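Local coordinates for protein fluvirucin B1 DH domain from module 1 (Actinomadura vulgaris, PDB 6OBV) that probably dehydrates the beta-hydroxyacyl intermediate made by the first extension module of the fluvirucin B1 polyketide synthase, leaving a carbon-carbon double bond, at residues Leu101-Pro106 and Phe250-Val255; Asp127-Val132 and Thr150-Ser155; Val206-Glu211 and Val265-Gln270; Thr272-Thr277 and Ile292-Ser297. One frame throughout, in Å; residues are numbered along the deposited sequence.

Interaction 1 of 4, residues Leu101-Pro106 and Phe250-Val255; sequences LTLEAP and FAWNGV
Leu101 and Trp252 pair through their backbones in both directions: Leu101 N gives a bond to Trp252 O (2.9 Å), and Trp252 N returns one to Leu101 O (2.7 Å). Two residues along each strand, Leu103 N points almost straight at Phe250 O, 2.7 Å away with an N-H...O angle of 174°. Between these bonds Thr102 sits opposite Ala251 as a non-hydrogen-bonded pair, and Thr102 CA and Ala251 CA make CA-H...O contacts with Phe250 O and Leu101 O respectively.

The two strands run antiparallel, and the axes of the short segments 101-103 and 250-253 come within 4.7 Å. Strand 97-103 comes from the first half of the domain and strand 247-257 from the second, so this is the seam at which the two halves of a double hotdog fold, the fold of polyketide synthase dehydratases, share a continuous run of strands. A classic beta bulge lets Phe250 and Ala251 both face Ile296 on the next strand.

On the face of Thr102 and Ala251, the threonine methyl CG2 lies over the Phe250 ring, 4.0 Å from its centroid and 28° off the normal, a CH-pi contact. The chi1 of Phe250 (169°) carries its ring away from the backbone N and alongside Thr102, pointing the same way. Thr102 OG1 hydrogen-bonds Glu100 OE1.

On the side of Leu101 and Trp252, the tip of Leu103 swings in, and CD2 meets the indole edge near its plane, 3.2 Å from Trp252 NE1. That buried NE1 has no hydrogen-bonding partner in the model; Thr80 and Val83 of helix 79-92 pack on the same tryptophan.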
loop_
_atom_site.group_PDB
_atom_site.type_symbol
_atom_site.label_atom_id
_atom_site.label_comp_id
_atom_site.label_asym_id
_atom_site.label_seq_id
_atom_site.Cartn_x
_atom_site.Cartn_y
_atom_site.Cartn_z
ATOM N N LEU A 101 -12.117 19.725 1.236
ATOM C CA LEU A 101 -12.553 18.340 1.037
ATOM C C LEU A 101 -14.039 18.335 0.673
ATOM O O LEU A 101 -14.850 18.967 1.359
ATOM C CB LEU A 101 -12.303 17.494 2.288
ATOM C CG LEU A 101 -12.491 15.972 2.267
ATOM C CD1 LEU A 101 -11.261 15.272 1.705
ATOM C CD2 LEU A 101 -12.741 15.452 3.663
ATOM N N THR A 102 -14.390 17.658 -0.421
ATOM C CA THR A 102 -15.784 17.473 -0.815
ATOM C C THR A 102 -16.153 16.017 -0.592
ATOM O O THR A 102 -15.385 15.119 -0.965
ATOM C CB THR A 102 -16.033 17.858 -2.278
ATOM O OG1 THR A 102 -15.544 19.177 -2.527
ATOM C CG2 THR A 102 -17.519 17.841 -2.594
ATOM N N LEU A 103 -17.309 15.784 0.046
ATOM C CA LEU A 103 -17.845 14.434 0.145
ATOM C C LEU A 103 -18.597 14.123 -1.142
ATOM O O LEU A 103 -19.469 14.885 -1.565
ATOM C CB LEU A 103 -18.764 14.287 1.361
ATOM C CG LEU A 103 -18.148 14.380 2.777
ATOM C CD1 LEU A 103 -16.720 13.759 2.899
ATOM C CD2 LEU A 103 -18.193 15.783 3.341
ATOM N N GLU A 104 -18.236 13.021 -1.787
ATOM C CA GLU A 104 -18.787 12.700 -3.100
ATOM C C GLU A 104 -19.883 11.648 -3.033
ATOM O O GLU A 104 -20.967 11.844 -3.592
ATOM C CB GLU A 104 -17.666 12.222 -4.026
ATOM C CG GLU A 104 -16.437 13.092 -3.946
ATOM C CD GLU A 104 -15.523 12.878 -5.117
ATOM O OE1 GLU A 104 -15.552 11.768 -5.678
ATOM O OE2 GLU A 104 -14.791 13.819 -5.487
ATOM N N ALA A 105 -19.618 10.529 -2.366
ATOM C CA ALA A 105 -20.558 9.426 -2.288
ATOM C C ALA A 105 -20.656 8.993 -0.833
ATOM O O ALA A 105 -19.622 8.758 -0.180
ATOM C CB ALA A 105 -20.139 8.232 -3.182
ATOM N N PRO A 106 -21.858 8.890 -0.285
ATOM C CA PRO A 106 -21.996 8.353 1.065
ATOM C C PRO A 106 -21.412 6.950 1.137
ATOM O O PRO A 106 -21.374 6.216 0.143
ATOM C CB PRO A 106 -23.511 8.359 1.298
ATOM C CG PRO A 106 -24.119 8.625 -0.051
ATOM C CD PRO A 106 -23.131 9.370 -0.840
ATOM N N PHE A 250 -21.020 18.369 3.480
ATOM C CA PHE A 250 -20.741 18.104 2.080
ATOM C C PHE A 250 -19.375 18.651 1.665
ATOM O O PHE A 250 -18.586 17.930 1.044
ATOM C CB PHE A 250 -21.860 18.683 1.213
ATOM C CG PHE A 250 -21.544 18.702 -0.253
ATOM C CD1 PHE A 250 -21.460 17.521 -0.973
ATOM C CD2 PHE A 250 -21.340 19.906 -0.917
ATOM C CE1 PHE A 250 -21.165 17.541 -2.337
ATOM C CE2 PHE A 250 -21.040 19.938 -2.268
ATOM C CZ PHE A 250 -20.955 18.750 -2.983
ATOM N N ALA A 251 -19.068 19.906 2.002
ATOM C CA ALA A 251 -17.803 20.521 1.596
ATOM C C ALA A 251 -17.141 21.210 2.776
ATOM O O ALA A 251 -17.799 21.943 3.527
ATOM C CB ALA A 251 -18.009 21.529 0.463
ATOM N N TRP A 252 -15.836 20.985 2.926
ATOM C CA TRP A 252 -15.042 21.558 4.006
ATOM C C TRP A 252 -13.958 22.443 3.410
ATOM O O TRP A 252 -13.373 22.095 2.380
ATOM C CB TRP A 252 -14.398 20.459 4.850
ATOM C CG TRP A 252 -15.367 19.425 5.375
ATOM C CD1 TRP A 252 -15.991 18.441 4.661
ATOM C CD2 TRP A 252 -15.798 19.271 6.731
ATOM N NE1 TRP A 252 -16.798 17.691 5.490
ATOM C CE2 TRP A 252 -16.695 18.180 6.767
ATOM C CE3 TRP A 252 -15.515 19.952 7.922
ATOM C CZ2 TRP A 252 -17.301 17.750 7.943
ATOM C CZ3 TRP A 252 -16.128 19.528 9.091
ATOM C CH2 TRP A 252 -17.007 18.437 9.092
ATOM N N ASN A 253 -13.687 23.589 4.048
ATOM C CA ASN A 253 -12.534 24.406 3.681
ATOM C C ASN A 253 -11.805 24.874 4.922
ATOM O O ASN A 253 -12.432 25.251 5.913
ATOM C CB ASN A 253 -12.921 25.618 2.835
ATOM C CG ASN A 253 -13.633 25.209 1.561
ATOM O OD1 ASN A 253 -14.769 24.718 1.613
ATOM N ND2 ASN A 253 -12.963 25.373 0.410
ATOM N N GLY A 254 -10.480 24.846 4.850
ATOM C CA GLY A 254 -9.624 25.392 5.883
ATOM C C GLY A 254 -9.803 24.654 7.185
ATOM O O GLY A 254 -10.172 25.265 8.188
ATOM N N VAL A 255 -9.576 23.342 7.179
ATOM C CA VAL A 255 -9.687 22.518 8.380
ATOM C C VAL A 255 -8.286 22.344 8.941
ATOM O O VAL A 255 -7.422 21.721 8.314
ATOM C CB VAL A 255 -10.351 21.167 8.090
ATOM C CG1 VAL A 255 -10.447 20.337 9.378
ATOM C CG2 VAL A 255 -11.732 21.382 7.522
#

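Interaction 2 of 4, residues Asp127-Val132 and Thr150-Ser155; sequences DGRREV and TLTATS
Arg129 reaches across to Thr150, crossing it obliquely, and the threonine methyl CG2 rests on one face of the guanidinium, 3.5 Å from Arg129 NH2. Two torsions make this possible: CG of Arg129 lies anti to its carbonyl carbon (chi1 -70°), and a bend at chi3 (71°) folds the head group across the strand pair. Asp127, poorly ordered in the model, also bridges the guanidinium: its OD2 lies in the guanidinium plane, 3.2 Å from Arg129 NH1 in a salt bridge, although the arginine meets the carboxylate from above. Asp127 OD1 also takes the backbone N-H of Arg129 (2.7 Å) in an Asx turn. Glu99 on the neighbouring strand supplies a second negative partner at Arg129 NH2.

Strands 130-137 and 144-152 form a beta hairpin in the first half of the double hotdog domain, and the contact is at its open end, where the strands start and finish. Arg130 and Leu151 are a hydrogen-bonded pair: Arg130 N to Leu151 O is 2.9 Å, Leu151 N to Arg130 O 2.7 Å.

On the buried side, Val132 and Leu151 meet at about a right angle, with Leu151 CD1 3.7 Å from Val132 CB. Val132 holds CG1 between its N and carbonyl carbon (chi1 64°), bringing that methyl to 4.1 Å from Leu151 CG. Arg130 extends away from Leu151, and its NH1 bonds Thr122 O.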
loop_
_atom_site.group_PDB
_atom_site.type_symbol
_atom_site.label_atom_id
_atom_site.label_comp_id
_atom_site.label_asym_id
_atom_site.label_seq_id
_atom_site.Cartn_x
_atom_site.Cartn_y
_atom_site.Cartn_z
ATOM N N ASP A 127 3.477 24.247 -5.722
ATOM C CA ASP A 127 2.783 25.013 -4.695
ATOM C C ASP A 127 2.946 24.429 -3.295
ATOM O O ASP A 127 2.576 25.091 -2.321
ATOM C CB ASP A 127 1.282 25.118 -5.030
ATOM C CG ASP A 127 0.686 23.790 -5.519
ATOM O OD1 ASP A 127 1.120 22.720 -5.044
ATOM O OD2 ASP A 127 -0.234 23.805 -6.366
ATOM N N GLY A 128 3.494 23.222 -3.157
ATOM C CA GLY A 128 3.467 22.565 -1.863
ATOM C C GLY A 128 2.116 22.001 -1.473
ATOM O O GLY A 128 1.919 21.642 -0.305
ATOM N N ARG A 129 1.183 21.915 -2.419
ATOM C CA ARG A 129 -0.156 21.400 -2.197
ATOM C C ARG A 129 -0.247 19.973 -2.726
ATOM O O ARG A 129 0.361 19.637 -3.746
ATOM C CB ARG A 129 -1.200 22.310 -2.867
ATOM C CG ARG A 129 -1.339 23.682 -2.162
ATOM C CD ARG A 129 -2.037 24.766 -2.998
ATOM N NE ARG A 129 -3.458 24.480 -3.132
ATOM C CZ ARG A 129 -3.995 23.985 -4.243
ATOM N NH1 ARG A 129 -3.217 23.748 -5.295
ATOM N NH2 ARG A 129 -5.295 23.723 -4.311
ATOM N N ARG A 130 -0.979 19.133 -1.999
ATOM C CA ARG A 130 -1.153 17.720 -2.321
ATOM C C ARG A 130 -2.632 17.409 -2.492
ATOM O O ARG A 130 -3.479 17.950 -1.766
ATOM C CB ARG A 130 -0.580 16.818 -1.225
ATOM C CG ARG A 130 0.912 16.937 -1.013
ATOM C CD ARG A 130 1.359 15.934 0.030
ATOM N NE ARG A 130 2.784 16.009 0.377
ATOM C CZ ARG A 130 3.707 15.184 -0.103
ATOM N NH1 ARG A 130 3.378 14.240 -0.986
ATOM N NH2 ARG A 130 4.962 15.310 0.289
ATOM N N GLU A 131 -2.940 16.544 -3.460
ATOM C CA GLU A 131 -4.298 16.060 -3.643
ATOM C C GLU A 131 -4.493 14.832 -2.767
ATOM O O GLU A 131 -3.576 14.023 -2.594
ATOM C CB GLU A 131 -4.582 15.715 -5.104
ATOM C CG GLU A 131 -4.868 16.898 -5.984
ATOM C CD GLU A 131 -3.600 17.684 -6.312
ATOM O OE1 GLU A 131 -2.673 17.111 -6.940
ATOM O OE2 GLU A 131 -3.527 18.878 -5.927
ATOM N N VAL A 132 -5.683 14.717 -2.187
ATOM C CA VAL A 132 -6.016 13.610 -1.304
ATOM C C VAL A 132 -7.361 13.073 -1.752
ATOM O O VAL A 132 -8.186 13.812 -2.301
ATOM C CB VAL A 132 -6.038 14.032 0.182
ATOM C CG1 VAL A 132 -7.125 15.054 0.435
ATOM C CG2 VAL A 132 -6.180 12.809 1.120
ATOM N N THR A 150 -7.807 18.662 -1.064
ATOM C CA THR A 150 -6.463 19.211 -1.160
ATOM C C THR A 150 -5.903 19.488 0.225
ATOM O O THR A 150 -6.567 20.110 1.068
ATOM C CB THR A 150 -6.460 20.493 -1.994
ATOM O OG1 THR A 150 -6.854 20.180 -3.331
ATOM C CG2 THR A 150 -5.079 21.105 -2.015
ATOM N N LEU A 151 -4.686 19.014 0.448
ATOM C CA LEU A 151 -3.903 19.311 1.633
ATOM C C LEU A 151 -2.856 20.365 1.307
ATOM O O LEU A 151 -2.338 20.420 0.189
ATOM C CB LEU A 151 -3.221 18.047 2.155
ATOM C CG LEU A 151 -4.184 16.931 2.563
ATOM C CD1 LEU A 151 -3.551 15.528 2.402
ATOM C CD2 LEU A 151 -4.658 17.170 3.999
ATOM N N THR A 152 -2.554 21.208 2.297
ATOM C CA THR A 152 -1.516 22.223 2.186
ATOM C C THR A 152 -0.732 22.240 3.491
ATOM O O THR A 152 -1.148 21.658 4.494
ATOM C CB THR A 152 -2.101 23.619 1.864
ATOM O OG1 THR A 152 -1.039 24.562 1.682
ATOM C CG2 THR A 152 -3.004 24.130 2.986
ATOM N N ALA A 153 0.438 22.872 3.464
ATOM C CA ALA A 153 1.162 23.126 4.701
ATOM C C ALA A 153 0.857 24.501 5.272
ATOM O O ALA A 153 1.213 24.770 6.425
ATOM C CB ALA A 153 2.665 22.982 4.481
ATOM N N THR A 154 0.199 25.365 4.500
ATOM C CA THR A 154 -0.110 26.718 4.942
ATOM C C THR A 154 -1.088 26.682 6.112
ATOM O O THR A 154 -2.198 26.150 5.993
ATOM C CB THR A 154 -0.694 27.536 3.790
ATOM O OG1 THR A 154 -0.065 27.162 2.560
ATOM C CG2 THR A 154 -0.455 29.015 4.029
ATOM N N SER A 155 -0.677 27.250 7.241
ATOM C CA SER A 155 -1.527 27.380 8.412
ATOM C C SER A 155 -2.120 28.778 8.479
ATOM O O SER A 155 -1.509 29.759 8.044
ATOM C CB SER A 155 -0.746 27.089 9.695
ATOM O OG SER A 155 0.166 26.023 9.503
#

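Interaction 3 of 4, residues Val206-Glu211 and Val265-Gln270; sequences VFAEVE and VRVHAQ
Phe207 and His268 stand side by side on one face of this antiparallel pair, their rings nearly parallel at 15° but slid apart until they barely overlap. Phe207 CE1 hangs over the rim of the imidazole, 3.1 Å from His268 ND1, while the centroids are 4.5 Å apart. The two chi1 torsions differ: His268 holds CG anti to its N (179°), whereas Phe207 holds CG anti to its carbonyl carbon (-57°), and this brings both rings out alongside each other.

Farther along the same face the packing is looser and wetter. The side chains of Glu209 and Arg266 come no closer than 4.5 Å, between their CG atoms, and their charged ends are joined by a water that donates to Glu209 OE2 (2.9 Å) and accepts from Arg266 NE (2.8 Å), lying in the guanidinium plane. Arg198 forms a salt bridge with Glu209, and Trp165 both bonds this glutamate and makes a cation-pi contact with Arg266.

The other face is tight, buried and wholly aliphatic. Ala208 CB and Val267 CB are 4.0 Å apart, Val210 CG2 and Val267 CG2 also 4.0 Å, and Val265 CG2 fits against Val210 CB. Leu229 and Ala232 of helix 227-232 pack on Val210, and Leu229 on Val265 as well. Six backbone bonds hold the strands in register, two at each of the pairs Val206-Ala269, Ala208-Val267 and Val210-Val265. An antiparallel sheet wrapped round a helix is the hotdog arrangement, and this is consistent with the second of the two hotdog units of a polyketide synthase dehydratase.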
loop_
_atom_site.group_PDB
_atom_site.type_symbol
_atom_site.label_atom_id
_atom_site.label_comp_id
_atom_site.label_asym_id
_atom_site.label_seq_id
_atom_site.Cartn_x
_atom_site.Cartn_y
_atom_site.Cartn_z
ATOM N N VAL A 206 -23.693 30.469 17.781
ATOM C CA VAL A 206 -23.977 29.430 18.762
ATOM C C VAL A 206 -22.683 29.038 19.463
ATOM O O VAL A 206 -21.620 28.941 18.837
ATOM C CB VAL A 206 -24.617 28.183 18.119
ATOM C CG1 VAL A 206 -25.063 27.190 19.193
ATOM C CG2 VAL A 206 -25.774 28.581 17.259
ATOM N N PHE A 207 -22.793 28.774 20.755
ATOM C CA PHE A 207 -21.716 28.238 21.557
ATOM C C PHE A 207 -22.185 26.921 22.154
ATOM O O PHE A 207 -23.345 26.795 22.562
ATOM C CB PHE A 207 -21.337 29.223 22.643
ATOM C CG PHE A 207 -20.936 30.558 22.119
ATOM C CD1 PHE A 207 -19.627 30.788 21.693
ATOM C CD2 PHE A 207 -21.856 31.596 22.050
ATOM C CE1 PHE A 207 -19.247 32.028 21.182
ATOM C CE2 PHE A 207 -21.481 32.847 21.550
ATOM C CZ PHE A 207 -20.174 33.062 21.117
ATOM N N ALA A 208 -21.296 25.937 22.202
ATOM C CA ALA A 208 -21.677 24.601 22.631
ATOM C C ALA A 208 -20.562 23.992 23.456
ATOM O O ALA A 208 -19.385 24.339 23.313
ATOM C CB ALA A 208 -21.989 23.682 21.439
ATOM N N GLU A 209 -20.948 23.085 24.340
ATOM C CA GLU A 209 -20.015 22.160 24.958
ATOM C C GLU A 209 -20.458 20.757 24.588
ATOM O O GLU A 209 -21.648 20.436 24.678
ATOM C CB GLU A 209 -19.963 22.338 26.470
ATOM C CG GLU A 209 -19.507 23.702 26.891
ATOM C CD GLU A 209 -19.410 23.853 28.404
ATOM O OE1 GLU A 209 -19.853 22.936 29.130
ATOM O OE2 GLU A 209 -18.881 24.892 28.862
ATOM N N VAL A 210 -19.499 19.942 24.149
ATOM C CA VAL A 210 -19.741 18.620 23.583
ATOM C C VAL A 210 -18.763 17.641 24.226
ATOM O O VAL A 210 -17.570 17.947 24.344
ATOM C CB VAL A 210 -19.562 18.634 22.053
ATOM C CG1 VAL A 210 -19.987 17.315 21.470
ATOM C CG2 VAL A 210 -20.329 19.774 21.436
ATOM N N GLU A 211 -19.261 16.473 24.651
ATOM C CA GLU A 211 -18.445 15.482 25.349
ATOM C C GLU A 211 -18.733 14.085 24.812
ATOM O O GLU A 211 -19.895 13.732 24.582
ATOM C CB GLU A 211 -18.705 15.479 26.864
ATOM C CG GLU A 211 -18.796 16.854 27.543
ATOM C CD GLU A 211 -19.533 16.807 28.880
ATOM O OE1 GLU A 211 -19.717 15.699 29.432
ATOM O OE2 GLU A 211 -19.932 17.880 29.378
ATOM N N VAL A 265 -14.978 19.334 24.243
ATOM C CA VAL A 265 -14.580 20.556 23.560
ATOM C C VAL A 265 -15.631 21.634 23.765
ATOM O O VAL A 265 -16.784 21.366 24.113
ATOM C CB VAL A 265 -14.350 20.356 22.039
ATOM C CG1 VAL A 265 -13.156 19.395 21.754
ATOM C CG2 VAL A 265 -15.638 19.929 21.337
ATOM N N ARG A 266 -15.207 22.868 23.531
ATOM C CA ARG A 266 -16.113 23.978 23.316
ATOM C C ARG A 266 -16.184 24.281 21.825
ATOM O O ARG A 266 -15.227 24.050 21.081
ATOM C CB ARG A 266 -15.648 25.208 24.075
ATOM C CG ARG A 266 -15.443 25.006 25.569
ATOM C CD ARG A 266 -14.588 26.146 26.084
ATOM N NE ARG A 266 -14.469 26.156 27.528
ATOM C CZ ARG A 266 -13.872 27.127 28.209
ATOM N NH1 ARG A 266 -13.351 28.162 27.562
ATOM N NH2 ARG A 266 -13.806 27.066 29.531
ATOM N N VAL A 267 -17.331 24.794 21.387
ATOM C CA VAL A 267 -17.596 25.028 19.973
ATOM C C VAL A 267 -18.128 26.438 19.791
ATOM O O VAL A 267 -18.968 26.902 20.568
ATOM C CB VAL A 267 -18.588 23.993 19.411
ATOM C CG1 VAL A 267 -18.781 24.197 17.906
ATOM C CG2 VAL A 267 -18.084 22.595 19.694
ATOM N N HIS A 268 -17.625 27.128 18.775
ATOM C CA HIS A 268 -18.083 28.465 18.405
ATOM C C HIS A 268 -18.450 28.424 16.922
ATOM O O HIS A 268 -17.566 28.410 16.060
ATOM C CB HIS A 268 -16.994 29.494 18.698
ATOM C CG HIS A 268 -17.356 30.900 18.329
ATOM N ND1 HIS A 268 -18.660 31.335 18.214
ATOM C CD2 HIS A 268 -16.578 31.974 18.054
ATOM C CE1 HIS A 268 -18.668 32.610 17.873
ATOM N NE2 HIS A 268 -17.418 33.022 17.767
ATOM N N ALA A 269 -19.745 28.391 16.608
ATOM C CA ALA A 269 -20.198 28.351 15.220
ATOM C C ALA A 269 -20.895 29.647 14.845
ATOM O O ALA A 269 -21.662 30.212 15.634
ATOM C CB ALA A 269 -21.140 27.186 14.957
ATOM N N GLN A 270 -20.635 30.107 13.630
ATOM C CA GLN A 270 -21.309 31.286 13.109
ATOM C C GLN A 270 -21.404 31.125 11.604
ATOM O O GLN A 270 -20.602 30.403 11.007
ATOM C CB GLN A 270 -20.554 32.572 13.477
ATOM C CG GLN A 270 -19.080 32.474 13.228
ATOM C CD GLN A 270 -18.292 33.457 14.055
ATOM O OE1 GLN A 270 -18.751 34.567 14.319
ATOM N NE2 GLN A 270 -17.098 33.057 14.471
HETATM O O HOH W 1 -16.013 24.456 29.129
#

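Interaction 4 of 4, residues Thr272-Thr277 and Ile292-Ser297; sequences TDDGAT and ITSLIS
The turn 272-276 and the first residue of strand 277-282 pack and pair against strand 288-299, in what is probably the second hotdog half. Thr277 and Leu295 form an antiparallel hydrogen-bonded pair, with Thr277 N to Leu295 O at 3.1 Å and Leu295 N to Thr277 O at 2.8 Å. A water sits beside the pair, donating to Leu295 O (2.9 Å) and lying 3.2 Å from Thr277 OG1, so that the Leu295 carbonyl accepts from both a backbone N-H and a solvent molecule.

Just before the pairing, Ala276 presses its methyl into the strand. Its CB is 3.3 Å from Ser294 OG, 3.4 Å from Leu295 O and 3.7 Å from Ile296 CG1, a snug seat made by three consecutive residues. Ser294 places OG there by keeping it anti to its backbone N (chi1 177°). Across the contact Thr272 CG2 touches the Thr293 carbonyl, more loosely.

The loop is braced from within. Thr272 OG1 accepts from Asp274 N at 3.2 Å in an ST turn, although Asp274 is poorly ordered; this lies on top of a type I beta turn from Thr272 to Gly275, and Thr272 N bonds Ala276 O. Gly275, with positive phi (71°), closes the turn. On its far side strand 288-299 bonds strand 247-257, with a classic beta bulge at Thr293 and Ser294 facing Asn253. Strands 264-271, 277-282 and 288-299, neighbours in chain order and antiparallel, form a beta meander in this part of the fold.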
loop_
_atom_site.group_PDB
_atom_site.type_symbol
_atom_site.label_atom_id
_atom_site.label_comp_id
_atom_site.label_asym_id
_atom_site.label_seq_id
_atom_site.Cartn_x
_atom_site.Cartn_y
_atom_site.Cartn_z
ATOM N N THR A 272 -20.918 32.050 7.670
ATOM C CA THR A 272 -20.177 32.897 6.756
ATOM C C THR A 272 -21.159 33.430 5.717
ATOM O O THR A 272 -22.331 33.045 5.682
ATOM C CB THR A 272 -19.026 32.137 6.089
ATOM O OG1 THR A 272 -19.557 31.273 5.076
ATOM C CG2 THR A 272 -18.249 31.306 7.109
ATOM N N ASP A 273 -20.678 34.319 4.853
ATOM C CA ASP A 273 -21.510 34.891 3.797
ATOM C C ASP A 273 -21.770 33.922 2.646
ATOM O O ASP A 273 -22.348 34.330 1.632
ATOM C CB ASP A 273 -20.862 36.167 3.263
ATOM C CG ASP A 273 -20.248 37.005 4.360
ATOM O OD1 ASP A 273 -20.694 38.153 4.546
ATOM O OD2 ASP A 273 -19.328 36.505 5.038
ATOM N N ASP A 274 -21.363 32.662 2.782
ATOM C CA ASP A 274 -21.527 31.657 1.745
ATOM C C ASP A 274 -22.813 30.863 1.912
ATOM O O ASP A 274 -23.077 29.951 1.120
ATOM C CB ASP A 274 -20.327 30.709 1.762
ATOM C CG ASP A 274 -19.009 31.445 1.886
ATOM O OD1 ASP A 274 -18.997 32.685 1.754
ATOM O OD2 ASP A 274 -17.990 30.779 2.173
ATOM N N GLY A 275 -23.615 31.182 2.922
ATOM C CA GLY A 275 -24.591 30.210 3.355
ATOM C C GLY A 275 -23.952 29.045 4.063
ATOM O O GLY A 275 -24.573 27.992 4.198
ATOM N N ALA A 276 -22.714 29.210 4.517
ATOM C CA ALA A 276 -21.950 28.170 5.174
ATOM C C ALA A 276 -21.713 28.570 6.626
ATOM O O ALA A 276 -22.034 29.684 7.039
ATOM C CB ALA A 276 -20.619 27.934 4.443
ATOM N N THR A 277 -21.134 27.642 7.396
ATOM C CA THR A 277 -20.848 27.821 8.815
ATOM C C THR A 277 -19.351 27.709 9.050
ATOM O O THR A 277 -18.697 26.814 8.506
ATOM C CB THR A 277 -21.554 26.754 9.689
ATOM O OG1 THR A 277 -22.948 26.667 9.353
ATOM C CG2 THR A 277 -21.374 27.067 11.206
ATOM N N ILE A 292 -12.408 25.229 11.631
ATOM C CA ILE A 292 -12.991 24.943 10.324
ATOM C C ILE A 292 -13.426 26.275 9.733
ATOM O O ILE A 292 -14.321 26.942 10.274
ATOM C CB ILE A 292 -14.169 23.969 10.411
ATOM C CG1 ILE A 292 -13.686 22.586 10.854
ATOM C CG2 ILE A 292 -14.865 23.886 9.070
ATOM C CD1 ILE A 292 -14.532 21.983 11.951
ATOM N N THR A 293 -12.780 26.684 8.641
ATOM C CA THR A 293 -13.134 27.973 8.053
ATOM C C THR A 293 -14.524 27.936 7.433
ATOM O O THR A 293 -15.317 28.863 7.620
ATOM C CB THR A 293 -12.097 28.386 7.017
ATOM O OG1 THR A 293 -10.814 28.472 7.655
ATOM C CG2 THR A 293 -12.464 29.736 6.417
ATOM N N SER A 294 -14.854 26.871 6.716
ATOM C CA SER A 294 -16.163 26.812 6.082
ATOM C C SER A 294 -16.647 25.379 6.008
ATOM O O SER A 294 -15.908 24.487 5.574
ATOM C CB SER A 294 -16.112 27.407 4.684
ATOM O OG SER A 294 -17.365 27.279 4.065
ATOM N N LEU A 295 -17.900 25.167 6.401
ATOM C CA LEU A 295 -18.565 23.882 6.221
ATOM C C LEU A 295 -19.893 24.129 5.520
ATOM O O LEU A 295 -20.702 24.934 5.991
ATOM C CB LEU A 295 -18.784 23.165 7.562
ATOM C CG LEU A 295 -19.737 21.967 7.493
ATOM C CD1 LEU A 295 -19.183 20.870 6.582
ATOM C CD2 LEU A 295 -20.060 21.445 8.886
ATOM N N ILE A 296 -20.095 23.477 4.375
ATOM C CA ILE A 296 -21.378 23.483 3.679
ATOM C C ILE A 296 -22.037 22.130 3.897
ATOM O O ILE A 296 -21.395 21.083 3.715
ATOM C CB ILE A 296 -21.212 23.767 2.177
ATOM C CG1 ILE A 296 -20.739 25.197 1.953
ATOM C CG2 ILE A 296 -22.536 23.492 1.433
ATOM C CD1 ILE A 296 -19.964 25.382 0.663
ATOM N N SER A 297 -23.295 22.151 4.329
ATOM C CA SER A 297 -24.152 20.981 4.437
ATOM C C SER A 297 -25.118 20.941 3.252
ATOM O O SER A 297 -25.403 21.969 2.633
ATOM C CB SER A 297 -24.937 21.009 5.748
ATOM O OG SER A 297 -24.123 20.568 6.822
HETATM O O HOH W 2 -23.093 24.130 7.358
#

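Interactions 1 and 4 share a boundary: Phe250 N meets Ile296 O at 2.8 Å, so strand 247-257 is held on one side by the first half of the domain and on the other by the second. Interaction 3 continues the same sequence of strands, its Ala269 touching Thr277 of interaction 4. Interaction 2 lies in the first half, its nearest atoms about 17 Å from interaction 3. Interaction 3 has the most buried residues, though interaction 1 lies nearer the centre of the chain. Interactions 1 and 4 are partly buried, one leaning on aromatic rings, the other on a turn and a water; in interaction 2, farthest out, an arginine with acidic partners replaces aliphatic contact on one face.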